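Local atomic coordinates of peptide ABC transporter permease (Staphylococcus hominis, PDB entry 6EXS), a protein that probably carries peptides across the cell membrane as a POT-family transporter of the major facilitator superfamily, and binds a thioalcohol-conjugated dipeptide implicated in axillary malodour. Residues A[259-262]-A[263-267]; A[355-359]-A[360-364]. All coordinates share one frame; numbering follows the deposited sequence.

Interaction 1. Residues A[259-262]-A[263-267]; sequences LGVA and LPIIY
P264 interrupts the bonding ladder of helix 249-273, and its ring is packed against the turn before it: CD lies 3.3 Å from G260 O and 3.3 Å from V261 O. The imide nitrogen of P264 has no hydrogen, so the usual bond to G260 O is missing and the helix has a proline kink. G260 O takes a hydrogen bond with the hydroxyl of S443 on helix 430-451 instead, and S443 also touches P264. The tight side is that of G260, L263 and P264, all buried. With helix 217-243 this helix forms the extra pair that bacterial POT transporters carry between their six-helix halves, here packed on helices 430-451 and 56-72.

The ladder holds on both sides of the gap. L263 N reaches L259 O at 3.1 Å with an N-H...O angle of 160°. I266 N reaches A262 O at 2.8 Å in a straighter bond of 172°.

The other side is looser and lies on the surface, consistent with a lipid-facing position. V261 and I265 lie side by side and point the same way, meeting through CG1 of V261 and CD1 of I265 at 4.0 Å. The first torsion of I265 (chi1 -62°) sets CG1 beside its own backbone N, 3.4 Å from V261 O. The CB of A262 and CD1 of I266 come no closer than 4.2 Å. L259 also touches a bound monoolein. Chemically, the contact trades one backbone bond for CH contacts and a neighbouring hydroxyl, while the side chains of V261, A262, I265 and I266 offer only hydrocarbon.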
loop_
_atom_site.group_PDB
_atom_site.type_symbol
_atom_site.label_atom_id
_atom_site.label_comp_id
_atom_site.label_asym_id
_atom_site.label_seq_id
_atom_site.Cartn_x
_atom_site.Cartn_y
_atom_site.Cartn_z
ATOM N N LEU A 259 -15.302 7.800 0.315
ATOM C CA LEU A 259 -14.063 8.344 -0.253
ATOM C C LEU A 259 -13.431 7.444 -1.317
ATOM O O LEU A 259 -13.003 7.941 -2.353
ATOM C CB LEU A 259 -13.047 8.683 0.848
ATOM C CG LEU A 259 -13.254 10.004 1.583
ATOM C CD1 LEU A 259 -12.333 10.102 2.769
ATOM C CD2 LEU A 259 -13.024 11.185 0.669
ATOM N N GLY A 260 -13.425 6.140 -1.075
ATOM C CA GLY A 260 -12.899 5.159 -2.017
ATOM C C GLY A 260 -13.682 5.035 -3.307
ATOM O O GLY A 260 -13.151 4.540 -4.299
ATOM N N VAL A 261 -14.947 5.473 -3.307
ATOM C CA VAL A 261 -15.819 5.429 -4.478
ATOM C C VAL A 261 -15.784 6.795 -5.181
ATOM O O VAL A 261 -15.654 6.843 -6.402
ATOM C CB VAL A 261 -17.270 4.976 -4.102
ATOM C CG1 VAL A 261 -18.227 5.087 -5.289
ATOM C CG2 VAL A 261 -17.284 3.553 -3.551
ATOM N N ALA A 262 -15.893 7.894 -4.404
ATOM C CA ALA A 262 -15.948 9.270 -4.903
ATOM C C ALA A 262 -14.668 9.756 -5.585
ATOM O O ALA A 262 -14.749 10.259 -6.711
ATOM C CB ALA A 262 -16.351 10.224 -3.788
ATOM N N LEU A 263 -13.500 9.633 -4.903
ATOM C CA LEU A 263 -12.202 10.093 -5.414
ATOM C C LEU A 263 -11.902 9.571 -6.829
ATOM O O LEU A 263 -11.626 10.419 -7.674
ATOM C CB LEU A 263 -11.033 9.820 -4.446
ATOM C CG LEU A 263 -11.085 10.520 -3.083
ATOM C CD1 LEU A 263 -10.140 9.865 -2.115
ATOM C CD2 LEU A 263 -10.812 12.010 -3.193
ATOM N N PRO A 264 -12.031 8.254 -7.173
ATOM C CA PRO A 264 -11.807 7.849 -8.579
ATOM C C PRO A 264 -12.763 8.544 -9.563
ATOM O O PRO A 264 -12.317 8.971 -10.630
ATOM C CB PRO A 264 -12.025 6.333 -8.565
ATOM C CG PRO A 264 -11.946 5.929 -7.147
ATOM C CD PRO A 264 -12.370 7.087 -6.328
ATOM N N ILE A 265 -14.059 8.689 -9.192
ATOM C CA ILE A 265 -15.065 9.369 -10.019
ATOM C C ILE A 265 -14.632 10.830 -10.255
ATOM O O ILE A 265 -14.537 11.241 -11.413
ATOM C CB ILE A 265 -16.521 9.241 -9.457
ATOM C CG1 ILE A 265 -16.981 7.755 -9.420
ATOM C CG2 ILE A 265 -17.517 10.123 -10.263
ATOM C CD1 ILE A 265 -18.189 7.443 -8.520
ATOM N N ILE A 266 -14.304 11.573 -9.164
ATOM C CA ILE A 266 -13.845 12.970 -9.200
ATOM C C ILE A 266 -12.632 13.124 -10.134
ATOM O O ILE A 266 -12.592 14.066 -10.927
ATOM C CB ILE A 266 -13.583 13.521 -7.763
ATOM C CG1 ILE A 266 -14.911 13.689 -6.980
ATOM C CG2 ILE A 266 -12.790 14.848 -7.779
ATOM C CD1 ILE A 266 -14.764 13.796 -5.438
ATOM N N TYR A 267 -11.675 12.179 -10.066
ATOM C CA TYR A 267 -10.463 12.201 -10.882
ATOM C C TYR A 267 -10.734 11.950 -12.353
ATOM O O TYR A 267 -10.293 12.756 -13.175
ATOM C CB TYR A 267 -9.380 11.257 -10.325
ATOM C CG TYR A 267 -8.587 11.895 -9.204
ATOM C CD1 TYR A 267 -7.487 12.708 -9.477
ATOM C CD2 TYR A 267 -8.974 11.747 -7.875
ATOM C CE1 TYR A 267 -6.781 13.335 -8.454
ATOM C CE2 TYR A 267 -8.286 12.384 -6.845
ATOM C CZ TYR A 267 -7.183 13.168 -7.139
ATOM O OH TYR A 267 -6.490 13.787 -6.135
#

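Interaction 2. Residues A[355-359]-A[360-364]; sequences LKMGK and KQPSL
M357 and K360 cross obliquely at the end of helix 338-357, the methyl CE of M357 lying 3.5 Å from K360 NZ. Bends in both chains make this meeting: the thioether turns at chi3 (83°), while the lysine chain folds at chi2 and again at chi4, so that its CD and CE also run past the methyl. Against P362 the methionine stands at about a right angle, with CE 3.9 Å from the ring's CD. Its root faces Q361, CB to CB at 3.8 Å.

Q361 points its amide back at the turn. With CG lodged between its backbone N and carbonyl carbon (chi1 79°), the extended chain carries NE2 to G358 O at 2.8 Å. The acceptor lies in the amide plane and the donor in the carbonyl plane, evidence of a well-directed bond. The main chain beneath is a type II' turn from M357 to K360, entered through G358 at positive phi and closed by a weak bond from K360 N to M357 O. Since OE1 of Q361 accepts from K367, the amide is fixed at both ends: its chemistry implies a polar tie from the turn to helix 364-389, beside a surface lysine whose outer methylenes the methionine methyl merely touches.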
loop_
_atom_site.group_PDB
_atom_site.type_symbol
_atom_site.label_atom_id
_atom_site.label_comp_id
_atom_site.label_asym_id
_atom_site.label_seq_id
_atom_site.Cartn_x
_atom_site.Cartn_y
_atom_site.Cartn_z
ATOM N N LEU A 355 11.174 -8.431 -21.871
ATOM C CA LEU A 355 12.250 -7.824 -22.671
ATOM C C LEU A 355 12.666 -8.707 -23.853
ATOM O O LEU A 355 13.008 -8.178 -24.915
ATOM C CB LEU A 355 13.464 -7.477 -21.802
ATOM C CG LEU A 355 14.327 -6.335 -22.317
ATOM C CD1 LEU A 355 14.466 -5.250 -21.272
ATOM C CD2 LEU A 355 15.687 -6.839 -22.780
ATOM N N LYS A 356 12.625 -10.045 -23.670
ATOM C CA LYS A 356 12.951 -11.011 -24.723
ATOM C C LYS A 356 11.832 -11.091 -25.778
ATOM O O LYS A 356 12.124 -11.296 -26.959
ATOM C CB LYS A 356 13.308 -12.395 -24.138
ATOM C CG LYS A 356 14.666 -12.446 -23.416
ATOM C CD LYS A 356 15.861 -12.309 -24.366
ATOM C CE LYS A 356 17.172 -12.117 -23.649
ATOM N NZ LYS A 356 18.278 -11.856 -24.608
ATOM N N MET A 357 10.561 -10.879 -25.353
ATOM C CA MET A 357 9.377 -10.853 -26.222
ATOM C C MET A 357 9.334 -9.551 -27.035
ATOM O O MET A 357 8.745 -9.532 -28.115
ATOM C CB MET A 357 8.084 -11.011 -25.406
ATOM C CG MET A 357 7.807 -12.430 -24.965
ATOM S SD MET A 357 6.219 -12.613 -24.113
ATOM C CE MET A 357 5.110 -12.753 -25.509
ATOM N N GLY A 358 9.954 -8.491 -26.503
ATOM C CA GLY A 358 10.060 -7.174 -27.126
ATOM C C GLY A 358 8.736 -6.479 -27.347
ATOM O O GLY A 358 8.049 -6.140 -26.386
ATOM N N LYS A 359 8.383 -6.249 -28.621
ATOM C CA LYS A 359 7.126 -5.613 -29.036
ATOM C C LYS A 359 5.977 -6.640 -29.148
ATOM O O LYS A 359 4.805 -6.267 -29.047
ATOM C CB LYS A 359 7.303 -4.788 -30.331
ATOM C CG LYS A 359 7.880 -5.550 -31.524
ATOM C CD LYS A 359 8.092 -4.628 -32.723
ATOM C CE LYS A 359 8.677 -5.349 -33.916
ATOM N NZ LYS A 359 8.905 -4.432 -35.063
ATOM N N LYS A 360 6.329 -7.936 -29.321
ATOM C CA LYS A 360 5.412 -9.079 -29.409
ATOM C C LYS A 360 4.822 -9.421 -28.007
ATOM O O LYS A 360 3.902 -10.235 -27.909
ATOM C CB LYS A 360 6.151 -10.284 -30.046
ATOM C CG LYS A 360 5.287 -11.501 -30.397
ATOM C CD LYS A 360 5.566 -12.680 -29.448
ATOM C CE LYS A 360 4.440 -13.689 -29.387
ATOM N NZ LYS A 360 3.329 -13.235 -28.510
ATOM N N GLN A 361 5.331 -8.759 -26.938
ATOM C CA GLN A 361 4.901 -8.923 -25.541
ATOM C C GLN A 361 3.407 -8.587 -25.313
ATOM O O GLN A 361 2.858 -7.786 -26.082
ATOM C CB GLN A 361 5.817 -8.120 -24.584
ATOM C CG GLN A 361 5.548 -6.617 -24.498
ATOM C CD GLN A 361 6.356 -5.997 -23.388
ATOM O OE1 GLN A 361 5.946 -5.979 -22.228
ATOM N NE2 GLN A 361 7.541 -5.507 -23.709
ATOM N N PRO A 362 2.736 -9.162 -24.273
ATOM C CA PRO A 362 1.325 -8.820 -24.039
ATOM C C PRO A 362 1.135 -7.352 -23.674
ATOM O O PRO A 362 2.021 -6.736 -23.075
ATOM C CB PRO A 362 0.919 -9.734 -22.878
ATOM C CG PRO A 362 2.179 -10.054 -22.188
ATOM C CD PRO A 362 3.215 -10.136 -23.268
ATOM N N SER A 363 -0.028 -6.800 -24.047
ATOM C CA SER A 363 -0.394 -5.411 -23.788
ATOM C C SER A 363 -0.742 -5.162 -22.312
ATOM O O SER A 363 -0.845 -6.105 -21.522
ATOM C CB SER A 363 -1.547 -4.994 -24.694
ATOM O OG SER A 363 -2.760 -5.644 -24.351
ATOM N N LEU A 364 -0.918 -3.877 -21.955
ATOM C CA LEU A 364 -1.277 -3.393 -20.621
ATOM C C LEU A 364 -2.555 -4.094 -20.127
ATOM O O LEU A 364 -2.586 -4.616 -19.009
ATOM C CB LEU A 364 -1.503 -1.870 -20.700
ATOM C CG LEU A 364 -0.738 -0.983 -19.724
ATOM C CD1 LEU A 364 -0.556 0.407 -20.299
ATOM C CD2 LEU A 364 -1.466 -0.881 -18.404
#

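Interaction 1 comes first along the chain, inside helix 249-273; interaction 2 follows at the end of helix 338-357 and in the connection to helix 364-389. Their centres are 32 Å apart and their nearest atoms about 16 Å, so they do not touch. The centre of interaction 1 lies about 17 Å from the centre of the chain, that of interaction 2 about 27 Å, at the periphery. The ligand-pocket residues I338, N339 and P340 lie at the opposite end of helix 338-357 from interaction 2. One contact thus kinks a helix of the extra pair packed against the transporter core, while the other reverses the chain between two helices.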